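Protease LasA (Pseudomonas aeruginosa, PDB 3IT5) cleaves the pentaglycine cross-links of staphylococcal peptidoglycan as a secreted zinc metalloendopeptidase, and also takes part in the degradation of host elastin. Local coordinates at residues A[159-162]-A[167-170]; A[65-70]-A[83-88]; A[73-78]-A[130-135]. All coordinates share one frame; numbering follows the deposited sequence.

In the fold
Contact 1 lies near the surface, its centre about 16 Å from that of the chain, and closes a hairpin at the edge of a four-strand antiparallel sheet; contacts 2 and 3 are partly buried and involve strands of the large antiparallel M23 peptidase sheet and the chain that follows them. These two touch, because strands 66-70 and 75-83 are neighbours in that sheet, and a probable hydrogen bond joins Arg68 NE to Asn78 OD1. Contacts 1 and 2 fall on opposite sides of the chain's centre. Chemistry follows place: contact 1 is built on backbone hydrogen bonds and polar side chains, whereas contacts 2 and 3 rest on apolar packing without hydrogen bonds between their segments.

Contact 1 (A[159-162]-A[167-170]); sequences YFYN and TTHC
Phe160 and His169 face each other as an antiparallel hydrogen-bonded pair and supply two of the three backbone hydrogen bonds that cross this beta hairpin. Phe160 N gives a nearly straight bond to His169 O (2.9 Å, 177° at the hydrogen). The return bond, His169 N to Phe160 O at 2.8 Å, is more bent (132°). Phe160 O also lies at the edge of the imidazole, 3.2 Å from His169 CD2, so the ring's C-H side as well as the amide faces this oxygen. Nearer the turn, Asn162 N donates to Thr167 O at 2.8 Å.

The imidazole is held at its far nitrogen: His169 NE2 and Thr167 OG1 are 2.8 Å apart in a hydrogen bond that either could donate. Thr167 can reach it because OG1 sits between its own backbone N and carbonyl carbon (chi1 43°). Asn162 CB packs against both groups, 3.2 Å from Thr167 OG1, while Asn162 OD1 accepts from Ser164 N within the turn and, weakly, from Ala165 N. Tyr142 meets the imidazole edge-to-face.

On the other face of the sheet, Tyr161 and Thr168 form the non-hydrogen-bonded pair. Thr168 OG1 lies at the edge of the Tyr161 ring, and Thr168 CG2 packs against Tyr159 CB at 3.7 Å. The hairpin is tied into the sheet by backbone bonds from Tyr159 and Tyr161 to strand 142-145, and the Cys170-Cys155 disulfide ties the second strand's end to the chain before the first.

With NE2 bonded to the threonine hydroxyl as the main polar restraint and the CD2 edge against a carbonyl, these contacts, with Tyr142 and Leu175 outside the hairpin, probably restrict rotation of the His169 ring.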
loop_
_atom_site.group_PDB
_atom_site.type_symbol
_atom_site.label_atom_id
_atom_site.label_comp_id
_atom_site.label_asym_id
_atom_site.label_seq_id
_atom_site.Cartn_x
_atom_site.Cartn_y
_atom_site.Cartn_z
ATOM N N TYR A 159 -10.408 8.153 6.067
ATOM C CA TYR A 159 -9.694 9.316 5.555
ATOM C C TYR A 159 -8.190 9.263 5.815
ATOM O O TYR A 159 -7.721 8.562 6.717
ATOM C CB TYR A 159 -10.284 10.613 6.137
ATOM C CG TYR A 159 -10.387 10.629 7.653
ATOM C CD1 TYR A 159 -9.310 11.029 8.442
ATOM C CD2 TYR A 159 -11.565 10.243 8.294
ATOM C CE1 TYR A 159 -9.400 11.047 9.834
ATOM C CE2 TYR A 159 -11.667 10.253 9.680
ATOM C CZ TYR A 159 -10.581 10.654 10.444
ATOM O OH TYR A 159 -10.676 10.656 11.820
ATOM N N PHE A 160 -7.449 10.011 5.006
ATOM C CA PHE A 160 -6.041 10.280 5.243
ATOM C C PHE A 160 -5.947 11.717 5.749
ATOM O O PHE A 160 -6.255 12.655 5.011
ATOM C CB PHE A 160 -5.242 10.124 3.943
ATOM C CG PHE A 160 -5.158 8.704 3.438
ATOM C CD1 PHE A 160 -4.000 7.955 3.626
ATOM C CD2 PHE A 160 -6.231 8.119 2.768
ATOM C CE1 PHE A 160 -3.914 6.642 3.162
ATOM C CE2 PHE A 160 -6.156 6.805 2.301
ATOM C CZ PHE A 160 -4.999 6.068 2.495
ATOM N N TYR A 161 -5.556 11.897 7.010
ATOM C CA TYR A 161 -5.441 13.248 7.563
ATOM C C TYR A 161 -4.005 13.753 7.520
ATOM O O TYR A 161 -3.122 13.209 8.198
ATOM C CB TYR A 161 -6.014 13.337 8.986
ATOM C CG TYR A 161 -5.863 14.711 9.617
ATOM C CD1 TYR A 161 -6.683 15.772 9.227
ATOM C CD2 TYR A 161 -4.893 14.952 10.593
ATOM C CE1 TYR A 161 -6.547 17.036 9.795
ATOM C CE2 TYR A 161 -4.747 16.216 11.167
ATOM C CZ TYR A 161 -5.580 17.250 10.764
ATOM O OH TYR A 161 -5.451 18.502 11.321
ATOM N N ASN A 162 -3.786 14.793 6.714
ATOM C CA ASN A 162 -2.484 15.444 6.619
ATOM C C ASN A 162 -2.200 16.266 7.878
ATOM O O ASN A 162 -2.840 17.293 8.123
ATOM C CB ASN A 162 -2.408 16.322 5.360
ATOM C CG ASN A 162 -1.009 16.876 5.105
ATOM O OD1 ASN A 162 -0.277 17.224 6.032
ATOM N ND2 ASN A 162 -0.640 16.968 3.837
ATOM N N THR A 167 -5.374 19.140 6.331
ATOM C CA THR A 167 -6.298 18.704 5.277
ATOM C C THR A 167 -6.740 17.250 5.418
ATOM O O THR A 167 -5.972 16.389 5.858
ATOM C CB THR A 167 -5.693 18.898 3.864
ATOM O OG1 THR A 167 -4.325 18.469 3.859
ATOM C CG2 THR A 167 -5.751 20.350 3.452
ATOM N N THR A 168 -7.990 16.995 5.034
ATOM C CA THR A 168 -8.565 15.651 5.024
ATOM C C THR A 168 -8.631 15.142 3.587
ATOM O O THR A 168 -9.020 15.878 2.675
ATOM C CB THR A 168 -9.967 15.651 5.668
ATOM O OG1 THR A 168 -9.869 16.171 6.996
ATOM C CG2 THR A 168 -10.560 14.241 5.730
ATOM N N HIS A 169 -8.243 13.885 3.391
ATOM C CA HIS A 169 -8.099 13.313 2.053
ATOM C C HIS A 169 -8.923 12.046 1.886
ATOM O O HIS A 169 -8.768 11.086 2.642
ATOM C CB HIS A 169 -6.621 13.056 1.744
ATOM C CG HIS A 169 -5.765 14.275 1.885
ATOM N ND1 HIS A 169 -5.349 15.023 0.804
ATOM C CD2 HIS A 169 -5.272 14.895 2.983
ATOM C CE1 HIS A 169 -4.624 16.042 1.229
ATOM N NE2 HIS A 169 -4.569 15.991 2.549
ATOM N N CYS A 170 -9.789 12.055 0.879
ATOM C CA CYS A 170 -10.805 11.020 0.709
ATOM C C CYS A 170 -10.351 9.875 -0.191
ATOM O O CYS A 170 -9.421 10.020 -0.988
ATOM C CB CYS A 170 -12.101 11.637 0.157
ATOM S SG CYS A 170 -12.775 13.024 1.135
#

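Contact 2 (A[65-70]-A[83-88]); sequences CQVRVT and DQIQVS
The backbones of 65-70 and 83-88 approach at one end only, where the CA atoms of Cys65 and Asp83 are 5.2 Å apart, after which the irregular chain 83-88 diverges from strand 66-70. No hydrogen bond joins the two segments, and Cys65 N lies 4.0 Å from Ile85 CD1.

The contact therefore rests on Ile85, whose side chain reaches back over the strand. Its CD1 methyl meets Val67 CG2 at 3.5 Å, tighter than usual van der Waals contact, and lies 3.9 Å from Gln66 O. Ile85 CG2 also approaches Val67 CG2, at 3.9 Å, so one valine methyl touches both branches of the isoleucine as the two side chains pass in opposite directions. An extended outer torsion (chi2 -175°) carries CD1 to the full reach of the chain.

This is the M23 peptidase sheet, in which strand 66-70 runs between strands 57-63 and 75-83; the loop after strand 75-83 folds back across it. Val59 and Val61 of strand 57-63 extend the apolar patch, touching Val67 and Ile85 respectively, and Leu99 also packs on Val67.

The CB of Gln66 points away from the loop, and its OE1 accepts from Asn78 ND2. The CB of Cys65 likewise points away, and its SG forms a disulfide with Cys111, while within the loop Gln84 N makes a weak bond to Asp83 OD1.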
loop_
_atom_site.group_PDB
_atom_site.type_symbol
_atom_site.label_atom_id
_atom_site.label_comp_id
_atom_site.label_asym_id
_atom_site.label_seq_id
_atom_site.Cartn_x
_atom_site.Cartn_y
_atom_site.Cartn_z
ATOM N N CYS A 65 4.196 -12.131 -8.250
ATOM C CA CYS A 65 3.161 -11.132 -8.010
ATOM C C CYS A 65 3.035 -10.663 -6.551
ATOM O O CYS A 65 2.067 -9.982 -6.197
ATOM C CB CYS A 65 1.816 -11.649 -8.532
ATOM S SG CYS A 65 0.916 -12.764 -7.443
ATOM N N GLN A 66 4.014 -11.013 -5.714
ATOM C CA GLN A 66 3.978 -10.613 -4.301
ATOM C C GLN A 66 5.357 -10.364 -3.700
ATOM O O GLN A 66 6.295 -11.138 -3.925
ATOM C CB GLN A 66 3.212 -11.632 -3.449
ATOM C CG GLN A 66 2.701 -11.052 -2.129
ATOM C CD GLN A 66 1.869 -12.020 -1.304
ATOM O OE1 GLN A 66 0.899 -11.613 -0.660
ATOM N NE2 GLN A 66 2.252 -13.293 -1.299
ATOM N N VAL A 67 5.444 -9.283 -2.919
ATOM C CA VAL A 67 6.682 -8.801 -2.299
ATOM C C VAL A 67 6.382 -8.320 -0.879
ATOM O O VAL A 67 5.315 -7.749 -0.624
ATOM C CB VAL A 67 7.298 -7.616 -3.108
ATOM C CG1 VAL A 67 8.397 -6.896 -2.317
ATOM C CG2 VAL A 67 7.852 -8.097 -4.444
ATOM N N ARG A 68 7.322 -8.558 0.034
ATOM C CA ARG A 68 7.258 -8.033 1.398
ATOM C C ARG A 68 8.549 -7.264 1.704
ATOM O O ARG A 68 9.643 -7.700 1.334
ATOM C CB ARG A 68 7.037 -9.185 2.397
ATOM C CG ARG A 68 7.103 -8.833 3.896
ATOM C CD ARG A 68 5.722 -8.667 4.564
ATOM N NE ARG A 68 4.727 -9.644 4.113
ATOM C CZ ARG A 68 4.460 -10.810 4.700
ATOM N NH1 ARG A 68 5.109 -11.193 5.798
ATOM N NH2 ARG A 68 3.528 -11.600 4.184
ATOM N N VAL A 69 8.416 -6.112 2.359
ATOM C CA VAL A 69 9.575 -5.347 2.820
ATOM C C VAL A 69 9.559 -5.338 4.349
ATOM O O VAL A 69 8.594 -4.880 4.965
ATOM C CB VAL A 69 9.601 -3.908 2.231
ATOM C CG1 VAL A 69 10.833 -3.136 2.711
ATOM C CG2 VAL A 69 9.582 -3.957 0.704
ATOM N N THR A 70 10.623 -5.864 4.953
ATOM C CA THR A 70 10.661 -6.078 6.394
ATOM C C THR A 70 11.757 -5.254 7.069
ATOM O O THR A 70 12.945 -5.424 6.773
ATOM C CB THR A 70 10.849 -7.578 6.720
ATOM O OG1 THR A 70 9.873 -8.351 6.002
ATOM C CG2 THR A 70 10.716 -7.831 8.222
ATOM N N ASP A 83 3.741 -7.097 -10.445
ATOM C CA ASP A 83 4.237 -7.631 -11.706
ATOM C C ASP A 83 5.618 -7.038 -11.954
ATOM O O ASP A 83 5.977 -6.026 -11.345
ATOM C CB ASP A 83 3.275 -7.277 -12.852
ATOM C CG ASP A 83 3.592 -8.014 -14.153
ATOM O OD1 ASP A 83 4.262 -9.072 -14.124
ATOM O OD2 ASP A 83 3.158 -7.529 -15.218
ATOM N N GLN A 84 6.397 -7.685 -12.821
ATOM C CA GLN A 84 7.689 -7.161 -13.268
ATOM C C GLN A 84 8.584 -6.793 -12.079
ATOM O O GLN A 84 9.179 -5.705 -12.027
ATOM C CB GLN A 84 7.476 -5.967 -14.216
ATOM C CG GLN A 84 6.623 -6.301 -15.452
ATOM C CD GLN A 84 6.347 -5.100 -16.348
ATOM O OE1 GLN A 84 7.076 -4.111 -16.332
ATOM N NE2 GLN A 84 5.291 -5.194 -17.146
ATOM N N ILE A 85 8.668 -7.718 -11.123
ATOM C CA ILE A 85 9.447 -7.518 -9.903
ATOM C C ILE A 85 10.926 -7.323 -10.224
ATOM O O ILE A 85 11.550 -8.149 -10.897
ATOM C CB ILE A 85 9.233 -8.662 -8.880
ATOM C CG1 ILE A 85 7.739 -8.782 -8.540
ATOM C CG2 ILE A 85 10.069 -8.417 -7.617
ATOM C CD1 ILE A 85 7.406 -9.799 -7.450
ATOM N N GLN A 86 11.467 -6.203 -9.760
ATOM C CA GLN A 86 12.840 -5.835 -10.065
ATOM C C GLN A 86 13.739 -5.792 -8.825
ATOM O O GLN A 86 14.787 -5.143 -8.824
ATOM C CB GLN A 86 12.883 -4.519 -10.845
ATOM C CG GLN A 86 12.316 -3.314 -10.123
ATOM C CD GLN A 86 12.643 -2.018 -10.836
ATOM O OE1 GLN A 86 12.357 -1.860 -12.023
ATOM N NE2 GLN A 86 13.244 -1.079 -10.112
ATOM N N VAL A 87 13.319 -6.495 -7.778
ATOM C CA VAL A 87 14.136 -6.660 -6.570
ATOM C C VAL A 87 14.306 -8.153 -6.259
ATOM O O VAL A 87 13.575 -8.989 -6.805
ATOM C CB VAL A 87 13.566 -5.880 -5.351
ATOM C CG1 VAL A 87 13.877 -4.383 -5.474
ATOM C CG2 VAL A 87 12.071 -6.119 -5.184
ATOM N N SER A 88 15.269 -8.479 -5.399
ATOM C CA SER A 88 15.612 -9.874 -5.100
ATOM C C SER A 88 15.484 -10.222 -3.619
ATOM O O SER A 88 15.406 -9.335 -2.768
ATOM C CB SER A 88 17.043 -10.183 -5.562
ATOM O OG SER A 88 17.228 -9.842 -6.924
#

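Contact 3 (A[73-78]-A[130-135])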
loop_
_atom_site.group_PDB
_atom_site.type_symbol
_atom_site.label_atom_id
_atom_site.label_comp_id
_atom_site.label_asym_id
_atom_site.label_seq_id
_atom_site.Cartn_x
_atom_site.Cartn_y
_atom_site.Cartn_z
ATOM N N SER A 73 12.771 -3.348 12.843
ATOM C CA SER A 73 11.795 -3.134 13.916
ATOM C C SER A 73 10.764 -4.261 14.045
ATOM O O SER A 73 10.117 -4.402 15.086
ATOM C CB SER A 73 11.070 -1.803 13.719
ATOM O OG SER A 73 11.783 -0.751 14.331
ATOM N N GLY A 74 10.616 -5.057 12.989
ATOM C CA GLY A 74 9.538 -6.037 12.912
ATOM C C GLY A 74 8.455 -5.527 11.979
ATOM O O GLY A 74 7.853 -6.304 11.230
ATOM N N TRP A 75 8.221 -4.212 12.025
ATOM C CA TRP A 75 7.289 -3.534 11.122
ATOM C C TRP A 75 7.568 -3.908 9.675
ATOM O O TRP A 75 8.711 -3.856 9.216
ATOM C CB TRP A 75 7.362 -2.011 11.295
ATOM C CG TRP A 75 6.680 -1.511 12.539
ATOM C CD1 TRP A 75 7.277 -0.972 13.643
ATOM C CD2 TRP A 75 5.271 -1.506 12.804
ATOM N NE1 TRP A 75 6.327 -0.637 14.582
ATOM C CE2 TRP A 75 5.088 -0.954 14.092
ATOM C CE3 TRP A 75 4.145 -1.918 12.080
ATOM C CZ2 TRP A 75 3.822 -0.805 14.673
ATOM C CZ3 TRP A 75 2.886 -1.768 12.659
ATOM C CH2 TRP A 75 2.737 -1.219 13.943
ATOM N N ALA A 76 6.517 -4.297 8.960
ATOM C CA ALA A 76 6.669 -4.764 7.588
ATOM C C ALA A 76 5.509 -4.324 6.715
ATOM O O ALA A 76 4.418 -4.033 7.202
ATOM C CB ALA A 76 6.810 -6.287 7.555
ATOM N N THR A 77 5.749 -4.290 5.411
ATOM C CA THR A 77 4.686 -3.984 4.466
ATOM C C THR A 77 4.580 -5.076 3.408
ATOM O O THR A 77 5.588 -5.611 2.947
ATOM C CB THR A 77 4.875 -2.597 3.818
ATOM O OG1 THR A 77 6.240 -2.431 3.416
ATOM C CG2 THR A 77 4.507 -1.497 4.806
ATOM N N ASN A 78 3.347 -5.418 3.054
ATOM C CA ASN A 78 3.096 -6.400 2.013
ATOM C C ASN A 78 2.554 -5.749 0.746
ATOM O O ASN A 78 1.828 -4.758 0.809
ATOM C CB ASN A 78 2.135 -7.476 2.515
ATOM C CG ASN A 78 2.309 -8.791 1.789
ATOM O OD1 ASN A 78 3.267 -9.526 2.035
ATOM N ND2 ASN A 78 1.382 -9.096 0.886
ATOM N N ALA A 130 2.789 -10.685 11.214
ATOM C CA ALA A 130 1.321 -10.723 11.217
ATOM C C ALA A 130 0.716 -9.394 10.767
ATOM O O ALA A 130 1.292 -8.331 11.004
ATOM C CB ALA A 130 0.786 -11.120 12.592
ATOM N N PHE A 131 -0.445 -9.457 10.122
ATOM C CA PHE A 131 -1.135 -8.247 9.688
ATOM C C PHE A 131 -1.657 -7.499 10.910
ATOM O O PHE A 131 -2.102 -8.119 11.880
ATOM C CB PHE A 131 -2.285 -8.578 8.730
ATOM C CG PHE A 131 -1.843 -9.195 7.434
ATOM C CD1 PHE A 131 -1.960 -10.564 7.229
ATOM C CD2 PHE A 131 -1.320 -8.404 6.412
ATOM C CE1 PHE A 131 -1.562 -11.143 6.025
ATOM C CE2 PHE A 131 -0.914 -8.971 5.210
ATOM C CZ PHE A 131 -1.032 -10.342 5.015
ATOM N N VAL A 132 -1.571 -6.171 10.860
ATOM C CA VAL A 132 -2.015 -5.299 11.953
ATOM C C VAL A 132 -2.907 -4.168 11.422
ATOM O O VAL A 132 -2.915 -3.886 10.225
ATOM C CB VAL A 132 -0.816 -4.697 12.749
ATOM C CG1 VAL A 132 -0.022 -5.788 13.472
ATOM C CG2 VAL A 132 0.096 -3.887 11.832
ATOM N N SER A 133 -3.645 -3.519 12.320
ATOM C CA SER A 133 -4.561 -2.443 11.945
ATOM C C SER A 133 -3.841 -1.198 11.437
ATOM O O SER A 133 -2.856 -0.755 12.026
ATOM C CB SER A 133 -5.457 -2.064 13.129
ATOM O OG SER A 133 -6.239 -0.919 12.828
ATOM N N LEU A 134 -4.358 -0.636 10.346
ATOM C CA LEU A 134 -3.886 0.642 9.817
ATOM C C LEU A 134 -4.309 1.849 10.665
ATOM O O LEU A 134 -3.846 2.965 10.420
ATOM C CB LEU A 134 -4.353 0.832 8.366
ATOM C CG LEU A 134 -3.601 0.070 7.268
ATOM C CD1 LEU A 134 -4.383 0.111 5.968
ATOM C CD2 LEU A 134 -2.183 0.615 7.067
ATOM N N GLN A 135 -5.169 1.632 11.661
ATOM C CA GLN A 135 -5.642 2.723 12.519
ATOM C C GLN A 135 -4.488 3.528 13.118
ATOM O O GLN A 135 -3.598 2.970 13.770
ATOM C CB GLN A 135 -6.584 2.204 13.619
ATOM C CG GLN A 135 -7.193 3.295 14.524
ATOM C CD GLN A 135 -8.097 4.277 13.784
ATOM O OE1 GLN A 135 -8.385 4.114 12.599
ATOM N NE2 GLN A 135 -8.546 5.307 14.490
#
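Val132, just after Phe131, meets the indole of Trp75 on strand 75-83. Strands 130-131 and 75-83 both belong to the antiparallel sheet of the M23 peptidase fold, yet they do not pair directly: strand 121-127 lies between them and pairs with each. The contact is thus made by side chains reaching past that middle strand.

Apolar packing carries most of it. Val132 CG2 comes to the rim of the six-membered ring, 3.6 Å from Trp75 CZ3. The side chains cross at about a right angle, and the methyl, near the ring plane, meets an edge and not a face. Although the CB of Trp75 leaves the backbone away from the other segment, CG stands opposite the carbonyl carbon (chi1 -76°), and the long indole swings back until CZ3 reaches the valine. Tyr127 meets the same indole with its ring plane turned by about 50°, and Pro2 near the N-terminus also touches it.

A looser approach lies three residues along, at Asn78, where Phe131 CE2 is 4.3 Å from Asn78 CB, obliquely to the phenyl plane. Ser124 and Leu126 of the intervening strand pack on Phe131 as well.

Among the polar groups, the Asn78 amide finds its partners on strand 66-70, with OD1 accepting from Arg68 NE. Its side chain lies about 5 Å from that of the zinc ligand His122, placing this end of the contact near the metal site. Past Val132 the chain bends through an ST turn, in which Ser133 OG accepts from Gln135 N at 3.0 Å with an N-H...O angle of 160°.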